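Long-range contact in C-1-tetrahydrofolate synthase, cytoplasmic, putative (Trypanosoma brucei, PDB 4CJX), which probably interconverts folate-bound one-carbon units as an NADP-dependent methylenetetrahydrofolate dehydrogenase that also hydrolyses the methenyl intermediate: residues A34-L48 and V299-K313. Numbering follows the deposited sequence.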
ATOM      1  N   ALA B  34     -10.181   6.017 -24.800  1.00 22.61           N
ATOM      2  CA  ALA B  34      -9.303   4.953 -25.262  1.00 22.92           C
ATOM      3  C   ALA B  34      -8.915   5.193 -26.718  1.00 24.53           C
ATOM      4  O   ALA B  34      -7.750   5.128 -27.058  1.00 25.12           O
ATOM      5  CB  ALA B  34     -10.014   3.614 -25.112  1.00 22.65           C
ATOM      6  N   LYS B  35      -9.904   5.536 -27.549  1.00 25.90           N
ATOM      7  CA  LYS B  35      -9.680   5.876 -28.955  1.00 27.65           C
ATOM      8  C   LYS B  35      -8.592   6.958 -29.115  1.00 28.65           C
ATOM      9  O   LYS B  35      -7.655   6.788 -29.918  1.00 29.33           O
ATOM     10  CB  LYS B  35     -10.984   6.337 -29.611  1.00 28.68           C
ATOM     11  CG  LYS B  35     -11.243   5.822 -31.014  1.00 30.46           C
ATOM     12  N   ALA B  36      -8.707   8.055 -28.360  1.00 28.32           N
ATOM     13  CA  ALA B  36      -7.752   9.171 -28.489  1.00 29.60           C
ATOM     14  C   ALA B  36      -6.350   8.768 -28.043  1.00 29.25           C
ATOM     15  O   ALA B  36      -5.361   9.030 -28.735  1.00 30.88           O
ATOM     16  CB  ALA B  36      -8.216  10.397 -27.713  1.00 29.58           C
ATOM     17  N   ILE B  37      -6.275   8.113 -26.901  1.00 27.55           N
ATOM     18  CA  ILE B  37      -5.023   7.561 -26.419  1.00 27.05           C
ATOM     19  C   ILE B  37      -4.403   6.636 -27.463  1.00 28.16           C
ATOM     20  O   ILE B  37      -3.220   6.764 -27.784  1.00 28.97           O
ATOM     21  CB  ILE B  37      -5.248   6.768 -25.127  1.00 25.68           C
ATOM     22  CG1 ILE B  37      -5.659   7.726 -23.984  1.00 25.24           C
ATOM     23  CG2 ILE B  37      -4.012   5.943 -24.782  1.00 25.44           C
ATOM     24  CD1 ILE B  37      -6.167   7.054 -22.721  1.00 23.92           C
ATOM     25  N   GLN B  38      -5.189   5.706 -27.995  1.00 28.00           N
ATOM     26  CA  GLN B  38      -4.640   4.718 -28.928  1.00 28.74           C
ATOM     27  C   GLN B  38      -4.221   5.332 -30.260  1.00 30.61           C
ATOM     28  O   GLN B  38      -3.333   4.819 -30.930  1.00 31.37           O
ATOM     29  CB  GLN B  38      -5.610   3.552 -29.101  1.00 28.08           C
ATOM     30  CG  GLN B  38      -5.614   2.694 -27.843  1.00 26.50           C
ATOM     31  CD  GLN B  38      -6.691   1.629 -27.795  1.00 26.06           C
ATOM     32  OE1 GLN B  38      -7.223   1.192 -28.819  1.00 27.28           O
ATOM     33  NE2 GLN B  38      -7.018   1.199 -26.588  1.00 24.99           N
ATOM     34  N   LYS B  39      -4.837   6.451 -30.624  1.00 31.76           N
ATOM     35  CA  LYS B  39      -4.456   7.175 -31.834  1.00 33.87           C
ATOM     36  C   LYS B  39      -3.072   7.773 -31.661  1.00 34.38           C
ATOM     37  O   LYS B  39      -2.292   7.832 -32.612  1.00 36.39           O
ATOM     38  CB  LYS B  39      -5.467   8.292 -32.153  1.00 34.77           C
ATOM     39  CG  LYS B  39      -5.111   9.102 -33.387  1.00 37.30           C
ATOM     40  N   GLU B  40      -2.774   8.223 -30.447  1.00 33.10           N
ATOM     41  CA  GLU B  40      -1.507   8.874 -30.172  1.00 33.55           C
ATOM     42  C   GLU B  40      -0.427   7.813 -30.034  1.00 33.50           C
ATOM     43  O   GLU B  40       0.680   8.002 -30.521  1.00 34.07           O
ATOM     44  CB  GLU B  40      -1.593   9.741 -28.916  1.00 32.61           C
ATOM     45  N   LEU B  41      -0.751   6.703 -29.364  1.00 32.07           N
ATOM     46  CA  LEU B  41       0.163   5.559 -29.286  1.00 32.31           C
ATOM     47  C   LEU B  41       0.538   5.012 -30.663  1.00 33.34           C
ATOM     48  O   LEU B  41       1.674   4.690 -30.892  1.00 33.93           O
ATOM     49  CB  LEU B  41      -0.437   4.425 -28.451  1.00 30.91           C
ATOM     50  CG  LEU B  41      -0.655   4.670 -26.955  1.00 29.76           C
ATOM     51  CD1 LEU B  41      -1.212   3.423 -26.299  1.00 28.73           C
ATOM     52  CD2 LEU B  41       0.596   5.105 -26.221  1.00 30.10           C
ATOM     53  N   THR B  42      -0.421   4.910 -31.574  1.00 33.90           N
ATOM     54  CA  THR B  42      -0.152   4.364 -32.904  1.00 35.69           C
ATOM     55  C   THR B  42       0.874   5.209 -33.669  1.00 37.78           C
ATOM     56  O   THR B  42       1.842   4.675 -34.224  1.00 38.40           O
ATOM     57  CB  THR B  42      -1.452   4.233 -33.711  1.00 36.08           C
ATOM     58  OG1 THR B  42      -2.309   3.318 -33.028  1.00 34.46           O
ATOM     59  CG2 THR B  42      -1.193   3.724 -35.128  1.00 38.10           C
ATOM     60  N   GLU B  43       0.671   6.526 -33.667  1.00 38.43           N
ATOM     61  CA  GLU B  43       1.581   7.429 -34.344  0.50 41.01           C
ATOM     62  C   GLU B  43       2.952   7.400 -33.648  1.00 41.07           C
ATOM     63  O   GLU B  43       3.980   7.457 -34.307  1.00 42.43           O
ATOM     64  CB  GLU B  43       0.977   8.843 -34.431  0.50 41.84           C
ATOM     65  CG  GLU B  43      -0.281   8.904 -35.308  0.50 42.54           C
ATOM     66  CD  GLU B  43      -1.092  10.181 -35.140  0.50 42.82           C
ATOM     67  OE1 GLU B  43      -0.580  11.270 -35.465  0.50 44.42           O
ATOM     68  OE2 GLU B  43      -2.257  10.093 -34.700  0.50 41.54           O
ATOM     69  N   GLU B  44       2.962   7.274 -32.318  1.00 39.63           N
ATOM     70  CA  GLU B  44       4.248   7.202 -31.597  1.00 40.55           C
ATOM     71  C   GLU B  44       5.075   5.958 -31.984  1.00 40.48           C
ATOM     72  O   GLU B  44       6.297   6.034 -32.154  1.00 41.48           O
ATOM     73  CB  GLU B  44       4.036   7.247 -30.079  1.00 39.47           C
ATOM     74  CG  GLU B  44       5.312   7.560 -29.301  1.00 41.27           C
ATOM     75  CD  GLU B  44       5.065   7.924 -27.840  1.00 41.15           C
ATOM     76  OE1 GLU B  44       3.896   8.161 -27.466  1.00 41.33           O
ATOM     77  OE2 GLU B  44       6.048   7.968 -27.053  1.00 42.52           O
ATOM     78  N   VAL B  45       4.391   4.823 -32.113  1.00 39.04           N
ATOM     79  CA  VAL B  45       5.001   3.559 -32.549  1.00 38.97           C
ATOM     80  C   VAL B  45       5.574   3.660 -33.985  1.00 41.25           C
ATOM     81  O   VAL B  45       6.701   3.225 -34.249  1.00 41.66           O
ATOM     82  CB  VAL B  45       3.947   2.415 -32.461  1.00 37.43           C
ATOM     83  CG1 VAL B  45       4.424   1.146 -33.175  1.00 38.39           C
ATOM     84  CG2 VAL B  45       3.568   2.129 -31.005  1.00 34.85           C
ATOM     85  N   ALA B  46       4.786   4.210 -34.913  1.00 42.35           N
ATOM     86  CA  ALA B  46       5.235   4.363 -36.306  1.00 45.08           C
ATOM     87  C   ALA B  46       6.453   5.280 -36.389  1.00 47.38           C
ATOM     88  O   ALA B  46       7.332   5.080 -37.243  1.00 49.10           O
ATOM     89  CB  ALA B  46       4.112   4.873 -37.205  1.00 45.72           C
ATOM     90  N   LEU B  47       6.524   6.271 -35.498  1.00 47.21           N
ATOM     91  CA  LEU B  47       7.713   7.127 -35.447  1.00 49.70           C
ATOM     92  C   LEU B  47       8.900   6.333 -34.874  1.00 49.87           C
ATOM     93  O   LEU B  47       9.955   6.240 -35.521  1.00 51.68           O
ATOM     94  CB  LEU B  47       7.449   8.427 -34.668  1.00 49.37           C
ATOM     95  CG  LEU B  47       6.448   9.396 -35.338  1.00 50.32           C
ATOM     96  CD1 LEU B  47       5.883  10.386 -34.326  1.00 49.25           C
ATOM     97  CD2 LEU B  47       7.051  10.128 -36.528  1.00 53.30           C
ATOM     98  N   LEU B  48       8.713   5.738 -33.697  1.00 47.71           N
ATOM     99  CA  LEU B  48       9.767   4.935 -33.043  1.00 47.78           C
ATOM    100  C   LEU B  48      10.367   3.827 -33.922  1.00 49.38           C
ATOM    101  O   LEU B  48      11.577   3.574 -33.881  1.00 50.74           O
ATOM    102  CB  LEU B  48       9.231   4.314 -31.754  1.00 45.12           C
ATOM    103  CG  LEU B  48       9.074   5.314 -30.616  1.00 44.17           C
ATOM    104  CD1 LEU B  48       8.080   4.814 -29.565  1.00 41.79           C
ATOM    105  CD2 LEU B  48      10.430   5.608 -30.001  1.00 45.06           C
ATOM    106  N   VAL B 299     -10.468   1.962 -21.216  1.00 20.29           N
ATOM    107  CA  VAL B 299      -9.297   2.722 -20.794  1.00 21.18           C
ATOM    108  C   VAL B 299      -8.276   1.843 -20.063  1.00 21.21           C
ATOM    109  O   VAL B 299      -7.078   2.042 -20.219  1.00 22.19           O
ATOM    110  CB  VAL B 299      -9.671   3.978 -19.983  1.00 20.83           C
ATOM    111  CG1 VAL B 299      -8.424   4.805 -19.656  1.00 21.50           C
ATOM    112  CG2 VAL B 299     -10.631   4.828 -20.806  1.00 20.95           C
ATOM    113  N   THR B 300      -8.745   0.857 -19.312  1.00 20.06           N
ATOM    114  CA  THR B 300      -7.864  -0.143 -18.743  1.00 20.27           C
ATOM    115  C   THR B 300      -6.986  -0.832 -19.814  1.00 21.06           C
ATOM    116  O   THR B 300      -5.783  -0.998 -19.615  1.00 21.20           O
ATOM    117  CB  THR B 300      -8.663  -1.185 -17.939  1.00 19.74           C
ATOM    118  OG1 THR B 300      -9.260  -0.525 -16.825  1.00 18.54           O
ATOM    119  CG2 THR B 300      -7.767  -2.305 -17.436  1.00 20.07           C
ATOM    120  N   VAL B 301      -7.586  -1.205 -20.940  1.00 20.99           N
ATOM    121  CA  VAL B 301      -6.827  -1.774 -22.056  1.00 22.04           C
ATOM    122  C   VAL B 301      -5.805  -0.775 -22.597  1.00 23.09           C
ATOM    123  O   VAL B 301      -4.659  -1.151 -22.886  1.00 23.82           O
ATOM    124  CB  VAL B 301      -7.746  -2.229 -23.217  1.00 22.23           C
ATOM    125  CG1 VAL B 301      -6.930  -2.697 -24.417  1.00 23.76           C
ATOM    126  CG2 VAL B 301      -8.702  -3.322 -22.764  1.00 21.48           C
ATOM    127  N   SER B 302      -6.217   0.488 -22.734  1.00 23.05           N
ATOM    128  CA  SER B 302      -5.341   1.541 -23.244  1.00 24.30           C
ATOM    129  C   SER B 302      -4.142   1.797 -22.330  1.00 24.35           C
ATOM    130  O   SER B 302      -3.047   2.097 -22.803  1.00 24.97           O
ATOM    131  CB  SER B 302      -6.121   2.853 -23.432  1.00 24.19           C
ATOM    132  OG  SER B 302      -7.141   2.664 -24.399  1.00 25.00           O
ATOM    133  N   MET B 303      -4.358   1.702 -21.031  1.00 23.11           N
ATOM    134  CA  MET B 303      -3.258   1.891 -20.078  1.00 23.81           C
ATOM    135  C   MET B 303      -2.222   0.760 -20.123  1.00 23.74           C
ATOM    136  O   MET B 303      -1.048   0.994 -19.838  1.00 24.23           O
ATOM    137  CB  MET B 303      -3.791   2.059 -18.652  1.00 23.58           C
ATOM    138  CG  MET B 303      -4.646   3.307 -18.426  1.00 23.96           C
ATOM    139  SD  MET B 303      -3.870   4.839 -18.977  1.00 28.23           S
ATOM    140  CE  MET B 303      -4.568   5.034 -20.598  1.00 27.98           C
ATOM    141  N   LEU B 304      -2.656  -0.451 -20.451  1.00 22.85           N
ATOM    142  CA  LEU B 304      -1.740  -1.576 -20.604  1.00 23.67           C
ATOM    143  C   LEU B 304      -0.817  -1.297 -21.784  1.00 25.10           C
ATOM    144  O   LEU B 304       0.366  -1.566 -21.714  1.00 25.82           O
ATOM    145  CB  LEU B 304      -2.491  -2.893 -20.824  1.00 23.31           C
ATOM    146  CG  LEU B 304      -1.691  -4.065 -21.406  1.00 24.57           C
ATOM    147  CD1 LEU B 304      -0.588  -4.499 -20.449  1.00 24.84           C
ATOM    148  CD2 LEU B 304      -2.592  -5.243 -21.736  1.00 24.41           C
ATOM    149  N   LEU B 305      -1.387  -0.755 -22.861  1.00 25.37           N
ATOM    150  CA  LEU B 305      -0.624  -0.403 -24.059  1.00 27.12           C
ATOM    151  C   LEU B 305       0.354   0.750 -23.758  1.00 27.76           C
ATOM    152  O   LEU B 305       1.482   0.771 -24.252  1.00 28.96           O
ATOM    153  CB  LEU B 305      -1.568  -0.031 -25.204  1.00 27.33           C
ATOM    154  CG  LEU B 305      -2.578  -1.101 -25.641  1.00 27.07           C
ATOM    155  CD1 LEU B 305      -3.251  -0.670 -26.931  1.00 27.95           C
ATOM    156  CD2 LEU B 305      -1.940  -2.464 -25.832  1.00 27.94           C
ATOM    157  N   LYS B 306      -0.095   1.702 -22.936  1.00 26.51           N
ATOM    158  CA  LYS B 306       0.759   2.802 -22.499  1.00 26.87           C
ATOM    159  C   LYS B 306       1.969   2.284 -21.677  1.00 26.77           C
ATOM    160  O   LYS B 306       3.118   2.582 -22.011  1.00 28.20           O
ATOM    161  CB  LYS B 306      -0.072   3.852 -21.744  1.00 25.90           C
ATOM    162  CG  LYS B 306       0.668   5.163 -21.523  1.00 27.08           C
ATOM    163  CD  LYS B 306      -0.256   6.248 -21.007  1.00 26.47           C
ATOM    164  CE  LYS B 306       0.461   7.589 -20.863  1.00 27.82           C
ATOM    165  NZ  LYS B 306      -0.201   8.435 -19.810  1.00 27.03           N
ATOM    166  N   ASN B 307       1.708   1.486 -20.644  1.00 25.31           N
ATOM    167  CA  ASN B 307       2.768   0.876 -19.849  1.00 25.78           C
ATOM    168  C   ASN B 307       3.775   0.154 -20.750  1.00 27.57           C
ATOM    169  O   ASN B 307       4.984   0.294 -20.598  1.00 28.40           O
ATOM    170  CB  ASN B 307       2.218  -0.139 -18.843  1.00 24.54           C
ATOM    171  CG  ASN B 307       1.483   0.496 -17.684  1.00 23.05           C
ATOM    172  OD1 ASN B 307       1.308   1.708 -17.632  1.00 22.81           O
ATOM    173  ND2 ASN B 307       1.029  -0.330 -16.752  1.00 22.05           N
ATOM    174  N   THR B 308       3.240  -0.604 -21.703  1.00 27.84           N
ATOM    175  CA  THR B 308       4.048  -1.407 -22.601  1.00 29.73           C
ATOM    176  C   THR B 308       4.944  -0.547 -23.503  1.00 31.58           C
ATOM    177  O   THR B 308       6.132  -0.851 -23.685  1.00 33.08           O
ATOM    178  CB  THR B 308       3.130  -2.326 -23.438  1.00 29.61           C
ATOM    179  OG1 THR B 308       2.360  -3.177 -22.556  1.00 28.05           O
ATOM    180  CG2 THR B 308       3.939  -3.145 -24.413  1.00 31.55           C
ATOM    181  N   LEU B 309       4.393   0.541 -24.035  1.00 31.57           N
ATOM    182  CA  LEU B 309       5.185   1.487 -24.821  1.00 33.61           C
ATOM    183  C   LEU B 309       6.247   2.166 -23.957  1.00 34.25           C
ATOM    184  O   LEU B 309       7.371   2.341 -24.407  1.00 36.01           O
ATOM    185  CB  LEU B 309       4.291   2.531 -25.495  1.00 33.34           C
ATOM    186  CG  LEU B 309       4.949   3.522 -26.458  1.00 35.40           C
ATOM    187  CD1 LEU B 309       5.583   2.838 -27.662  1.00 37.43           C
ATOM    188  CD2 LEU B 309       3.906   4.529 -26.917  1.00 35.02           C
ATOM    189  N   THR B 310       5.896   2.528 -22.721  1.00 33.05           N
ATOM    190  CA  THR B 310       6.873   3.061 -21.772  1.00 33.93           C
ATOM    191  C   THR B 310       7.990   2.045 -21.510  1.00 35.50           C
ATOM    192  O   THR B 310       9.185   2.395 -21.550  1.00 37.36           O
ATOM    193  CB  THR B 310       6.213   3.542 -20.468  1.00 32.26           C
ATOM    194  OG1 THR B 310       5.283   4.583 -20.783  1.00 31.74           O
ATOM    195  CG2 THR B 310       7.227   4.099 -19.515  1.00 32.97           C
ATOM    196  N   MET B 311       7.620   0.780 -21.305  1.00 35.10           N
ATOM    197  CA  MET B 311       8.621  -0.284 -21.072  1.00 36.39           C
ATOM    198  C   MET B 311       9.482  -0.514 -22.330  1.00 38.76           C
ATOM    199  O   MET B 311      10.701  -0.654 -22.243  1.00 40.25           O
ATOM    200  CB  MET B 311       7.939  -1.575 -20.593  1.00 35.33           C
ATOM    201  CG  MET B 311       7.258  -1.420 -19.228  1.00 33.61           C
ATOM    202  SD  MET B 311       5.689  -2.328 -19.034  1.00 32.53           S
ATOM    203  CE  MET B 311       6.348  -3.914 -18.552  1.00 33.19           C
ATOM    204  N   PHE B 312       8.845  -0.514 -23.496  1.00 38.94           N
ATOM    205  CA  PHE B 312       9.560  -0.604 -24.757  1.00 41.41           C
ATOM    206  C   PHE B 312      10.625   0.490 -24.828  1.00 43.57           C
ATOM    207  O   PHE B 312      11.795   0.192 -25.043  1.00 45.48           O
ATOM    208  CB  PHE B 312       8.589  -0.502 -25.931  1.00 41.00           C
ATOM    209  CG  PHE B 312       9.253  -0.358 -27.267  1.00 43.16           C
ATOM    210  CD1 PHE B 312       9.902  -1.437 -27.857  1.00 44.93           C
ATOM    211  CD2 PHE B 312       9.232   0.850 -27.946  1.00 43.78           C
ATOM    212  CE1 PHE B 312      10.511  -1.324 -29.104  1.00 47.15           C
ATOM    213  CE2 PHE B 312       9.847   0.976 -29.184  1.00 46.23           C
ATOM    214  CZ  PHE B 312      10.488  -0.113 -29.770  1.00 47.88           C
ATOM    215  N   LYS B 313      10.230   1.746 -24.609  1.00 43.37           N
ATOM    216  CA  LYS B 313      11.168   2.869 -24.728  1.00 45.75           C
ATOM    217  C   LYS B 313      12.326   2.756 -23.745  1.00 46.61           C
ATOM    218  O   LYS B 313      13.463   2.994 -24.116  1.00 49.38           O
ATOM    219  CB  LYS B 313      10.464   4.230 -24.604  1.00 45.08           C
ATOM    220  CG  LYS B 313       9.520   4.515 -25.770  1.00 45.62           C
ATOM    221  CD  LYS B 313       8.980   5.948 -25.827  1.00 45.72           C
ATOM    222  CE  LYS B 313       8.461   6.423 -24.491  1.00 44.30           C
ATOM    223  NZ  LYS B 313       7.339   7.409 -24.606  1.00 43.98           N
TER
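Two nearly parallel helices pack by knobs-into-holes in this FolD enzyme: the C-terminal helix, from the NAD(P)-binding part of the sequence, returns to the first long helix of the catalytic part. Leu41 and Leu309 are the knobs, each filling a hole between side chains of the other helix. The segment axes come within 9.2 Å at a crossing angle of 19°; side chains touch all along, though the backbones draw apart toward the C-terminal end. Leu41 sits among Ser302, Leu305, Lys306 and Leu309, its CD1 against Leu305 CB at 3.6 Å. Leu309 in turn lies between Leu41, Glu44, Val45 and Leu48. The two knobs run side by side in opposite senses, their CD2 methyls tightly apposed at 3.4 Å.

The backbones are nearest at the N-terminal end, Ala34 CA to Val299 CA 5.0 Å. There Ile37 CD1 presses on Met303 CE at 3.3 Å, closer than usual van der Waals contact. Gln38, its chain stretched out, brings NE2 within 2.6 Å of Ser302 OG; this hydrogen bond is bent, with the hydroxyl 29° out of the amide plane. One residue back, Val301 touches the bound inhibitor, while Leu305 packs on helix 68-83.

At the other end, Leu48 CD1 rests at the ring edge of Phe312 and against the Lys313 chain. Glu44, with CG anti to its backbone N (chi1 -164°), lays its carboxylate over Leu309 CD2, and Lys313 NZ meets OE2 nearly along the C-O axis in a 2.8 Å salt bridge.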